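Local coordinates for cystathionine beta-lyases/cystathionine gamma-synthases (Corynebacterium glutamicum, PDB 5X5H), which probably catalyses the pyridoxal-phosphate-dependent condensation of O-succinyl-L-homoserine with L-cysteine to L,L-cystathionine and succinate, a step of methionine biosynthesis, at residues 187-190 with 191-194; 251-254 with 255-259. All blocks are in the same frame, centred on the assembly; numbering follows the deposited sequence.

How the interactions relate
Both interactions are local, and they follow one another along the chain without nesting or crossing. Interaction 1 comes first. It curls the chain into a short 3-10 turn in the connection between helix 184-187 and strand 197-201 of the seven-stranded sheet. Interaction 2 lies further on, where a tight turn joins helix 241-251 to the long helix 254-273. Their centres are about 18 Å apart, yet residues 187-190 and 255-259 touch, with Leu-187 CD1 3.9 Å from Met-258 SD. This packing sets the end of helix 184-187, and with it the connection to strand 197-201, against the first turns of helix 254-273.

Interaction 1 of 2, residues 187-190 with 191-194; sequences LQQP and LKLG
Two successive backbone bonds wind the chain round Pro-190: Lys-192 N donates to Gln-189 O at 2.9 Å, and Leu-193 N to Pro-190 O at 3.0 Å.

The side chains of Gln-189 and Lys-192 run side by side and point the same way. Both are extended beyond CG. In Lys-192, CG is anti to the carbonyl carbon (chi1 -60°), and the straight chain carries the amine along the glutamine to its amide. This brings Lys-192 NZ to 2.9 Å from Gln-189 OE1, in a hydrogen bond. The amine sits above the amide plane, 46° out of it, and not on a lone pair. The methylenes also meet, with Lys-192 CD 4.0 Å from Gln-189 CB. Nearer the backbone, Lys-192 CB lies 3.4 Å from Gln-189 O, the same oxygen that accepts the lysine's backbone N-H. The other end of the amide is held too, because Gln-189 NE2 donates to Leu-70 O. The two side-chain bonds together should limit rotation of the amide.

The i to i+3 backbone bonds mark a 3-10 turn. It sits in the connection that leads from helix 184-187 to strand 197-201 of the large seven-stranded sheet. Leu-191 is part of a magnesium site with Glu-71, and its side chain comes within about 3 Å of the ion, while Pro-190 packs near Glu-71 and against Ile-162 and Val-198.

Leu-193 CB lies 3.7 Å from Pro-190 O, next to the bond made by its own backbone N. Gly-194 follows the turn with a positive phi of 108°, which glycine readily adopts. Gly-194 N donates back to Leu-191 O at 3.3 Å.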
# COMPACT_ATOMS: atom_id res chain seq x y z
N LEU A 187 22.44 11.31 15.18
CA LEU A 187 23.89 11.60 15.41
C LEU A 187 24.18 13.06 15.50
O LEU A 187 25.23 13.44 16.09
CB LEU A 187 24.75 10.95 14.33
CG LEU A 187 24.57 9.42 14.21
CD1 LEU A 187 25.56 8.92 13.13
CD2 LEU A 187 24.78 8.71 15.52
N GLN A 188 23.37 13.93 14.95
CA GLN A 188 23.74 15.33 14.88
C GLN A 188 22.50 16.21 14.78
O GLN A 188 21.52 15.84 14.09
CB GLN A 188 24.58 15.56 13.64
CG GLN A 188 25.13 16.98 13.39
CD GLN A 188 26.12 17.00 12.21
OE1 GLN A 188 27.37 17.04 12.45
NE2 GLN A 188 25.66 16.90 11.00
N GLN A 189 22.44 17.33 15.52
CA GLN A 189 21.28 18.18 15.57
C GLN A 189 21.71 19.62 15.27
O GLN A 189 21.95 20.42 16.18
CB GLN A 189 20.53 18.04 16.90
CG GLN A 189 20.01 16.65 17.17
CD GLN A 189 19.45 16.47 18.54
OE1 GLN A 189 20.15 16.73 19.52
NE2 GLN A 189 18.24 15.91 18.64
N PRO A 190 21.84 19.94 13.99
CA PRO A 190 22.38 21.28 13.62
C PRO A 190 21.63 22.45 14.15
O PRO A 190 22.23 23.53 14.34
CB PRO A 190 22.40 21.27 12.10
CG PRO A 190 22.43 19.81 11.78
CD PRO A 190 21.63 19.08 12.85
N LEU A 191 20.34 22.38 14.38
CA LEU A 191 19.63 23.55 14.97
C LEU A 191 20.20 23.91 16.30
O LEU A 191 20.21 25.10 16.62
CB LEU A 191 18.12 23.35 15.02
CG LEU A 191 17.38 23.08 13.75
CD1 LEU A 191 15.93 22.71 14.09
CD2 LEU A 191 17.54 24.17 12.74
N LYS A 192 20.67 22.93 17.03
CA LYS A 192 21.22 23.19 18.42
C LYS A 192 22.58 23.87 18.31
O LYS A 192 23.10 24.41 19.34
CB LYS A 192 21.28 21.90 19.18
CG LYS A 192 19.88 21.26 19.32
CD LYS A 192 19.85 20.14 20.28
CE LYS A 192 18.48 19.53 20.33
NZ LYS A 192 18.57 18.40 21.28
N LEU A 193 23.17 23.95 17.13
CA LEU A 193 24.48 24.57 16.95
C LEU A 193 24.34 25.82 16.15
O LEU A 193 25.35 26.37 15.73
CB LEU A 193 25.39 23.57 16.31
CG LEU A 193 25.64 22.23 16.93
CD1 LEU A 193 26.40 21.26 16.04
CD2 LEU A 193 26.33 22.40 18.26
N GLY A 194 23.14 26.31 15.84
CA GLY A 194 22.94 27.52 15.22
C GLY A 194 22.50 27.57 13.79
O GLY A 194 22.26 28.63 13.19

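Interaction 2 of 2, residues 251-254 with 255-259; sequences LKTL and AVRMD
The side chain of Arg-257 folds back over the start of its own helix and crosses those of Thr-253 and Leu-254 at about right angles. The chain bends at chi3 (-70°), which sets the guanidinium against these two residues. Thr-253 OG1 meets this flat group at its edge, only 3° out of the plane. Arg-257 NE donates to it at 2.9 Å with an N-H...O angle of 154°. Leu-254 lies over one face instead: its CA is 3.4 Å above the guanidinium plane, offset toward the rim, and its CD1 is 3.9 Å from Arg-257 NH2.

The remaining nitrogens are held as well. Arg-257 NH2 donates to Gly-250 O and NH1 to Tyr-205 O, so NE, NH1 and NH2 each have a hydrogen-bond partner. Thr-253 OG1 also bonds to Gly-250 O, which links the end of helix 241-251 to the same cluster. These bonds probably fix the rotation of the buried guanidinium, with neutral oxygens as partners of its N-H groups.

Val-256 CG2 lies 3.9 Å from Thr-253 CB. Met-258 starts out toward the loop, with CB 3.3 Å from Leu-254 O. Bends at chi2 and chi3 then take its end away to Tyr-205 and helix 184-187. Val-256 of the second subunit packs on Val-256, so this face also belongs to the subunit interface.

Two i to i+4 bonds begin the helix: Arg-257 N bonds to Thr-253 O, and Met-258 N to Leu-254 O at 2.7 Å. Thr-253 holds the N-cap position, although its side chain makes no capping bond. The turn from Leu-251 to Leu-254 makes this a tight type I turn between two consecutive helices, 241-251 and 254-273.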
# COMPACT_ATOMS: atom_id res chain seq x y z
N LEU A 251 11.32 5.10 10.46
CA LEU A 251 11.92 5.98 11.47
C LEU A 251 11.82 5.43 12.92
O LEU A 251 12.68 5.73 13.76
CB LEU A 251 11.27 7.36 11.32
CG LEU A 251 11.68 8.45 12.24
CD1 LEU A 251 13.24 8.66 12.23
CD2 LEU A 251 10.90 9.69 11.88
N LYS A 252 10.82 4.56 13.13
CA LYS A 252 10.68 3.97 14.46
C LYS A 252 11.86 3.14 14.91
O LYS A 252 12.04 2.87 16.11
CB LYS A 252 9.36 3.18 14.54
CG LYS A 252 8.13 4.03 14.35
CD LYS A 252 6.85 3.19 14.45
CE LYS A 252 5.67 4.12 14.21
NZ LYS A 252 4.35 3.33 14.38
N THR A 253 12.70 2.67 13.97
CA THR A 253 13.91 1.88 14.28
C THR A 253 15.22 2.66 13.98
O THR A 253 16.26 2.03 14.00
CB THR A 253 13.93 0.55 13.51
OG1 THR A 253 13.81 0.73 12.09
CG2 THR A 253 12.83 -0.34 14.02
N LEU A 254 15.16 3.97 13.80
CA LEU A 254 16.38 4.72 13.45
C LEU A 254 17.50 4.54 14.46
O LEU A 254 18.63 4.24 14.07
CB LEU A 254 16.06 6.18 13.19
CG LEU A 254 17.30 7.05 12.86
CD1 LEU A 254 18.04 6.62 11.61
CD2 LEU A 254 16.88 8.50 12.71
N ALA A 255 17.18 4.70 15.73
CA ALA A 255 18.27 4.57 16.72
C ALA A 255 18.88 3.24 16.69
O ALA A 255 20.12 3.07 16.71
CB ALA A 255 17.79 4.86 18.11
N VAL A 256 18.12 2.13 16.69
CA VAL A 256 18.68 0.77 16.71
C VAL A 256 19.42 0.44 15.41
O VAL A 256 20.41 -0.26 15.41
CB VAL A 256 17.71 -0.36 17.15
CG1 VAL A 256 17.31 -0.10 18.62
CG2 VAL A 256 16.51 -0.45 16.24
N ARG A 257 18.89 0.95 14.28
CA ARG A 257 19.60 0.79 13.04
C ARG A 257 20.92 1.53 13.08
O ARG A 257 21.95 0.93 12.73
CB ARG A 257 18.75 1.23 11.86
CG ARG A 257 17.58 0.27 11.55
CD ARG A 257 16.78 0.70 10.31
NE ARG A 257 15.98 1.90 10.47
CZ ARG A 257 16.21 3.10 10.05
NH1 ARG A 257 17.35 3.37 9.38
NH2 ARG A 257 15.36 4.08 10.24
N MET A 258 20.86 2.82 13.35
CA MET A 258 22.10 3.63 13.28
C MET A 258 23.15 3.12 14.24
O MET A 258 24.34 3.16 13.88
CB MET A 258 21.76 5.07 13.45
CG MET A 258 22.97 6.00 13.19
SD MET A 258 23.71 5.89 11.51
CE MET A 258 22.93 7.24 10.68
N ASP A 259 22.79 2.65 15.41
CA ASP A 259 23.83 2.15 16.31
C ASP A 259 24.53 0.95 15.66
O ASP A 259 25.77 0.84 15.77
CB ASP A 259 23.27 1.77 17.62
CG ASP A 259 23.21 2.98 18.55
OD1 ASP A 259 24.11 3.83 18.53
OD2 ASP A 259 22.38 2.90 19.41
O HOH W 1 14.94 2.65 17.42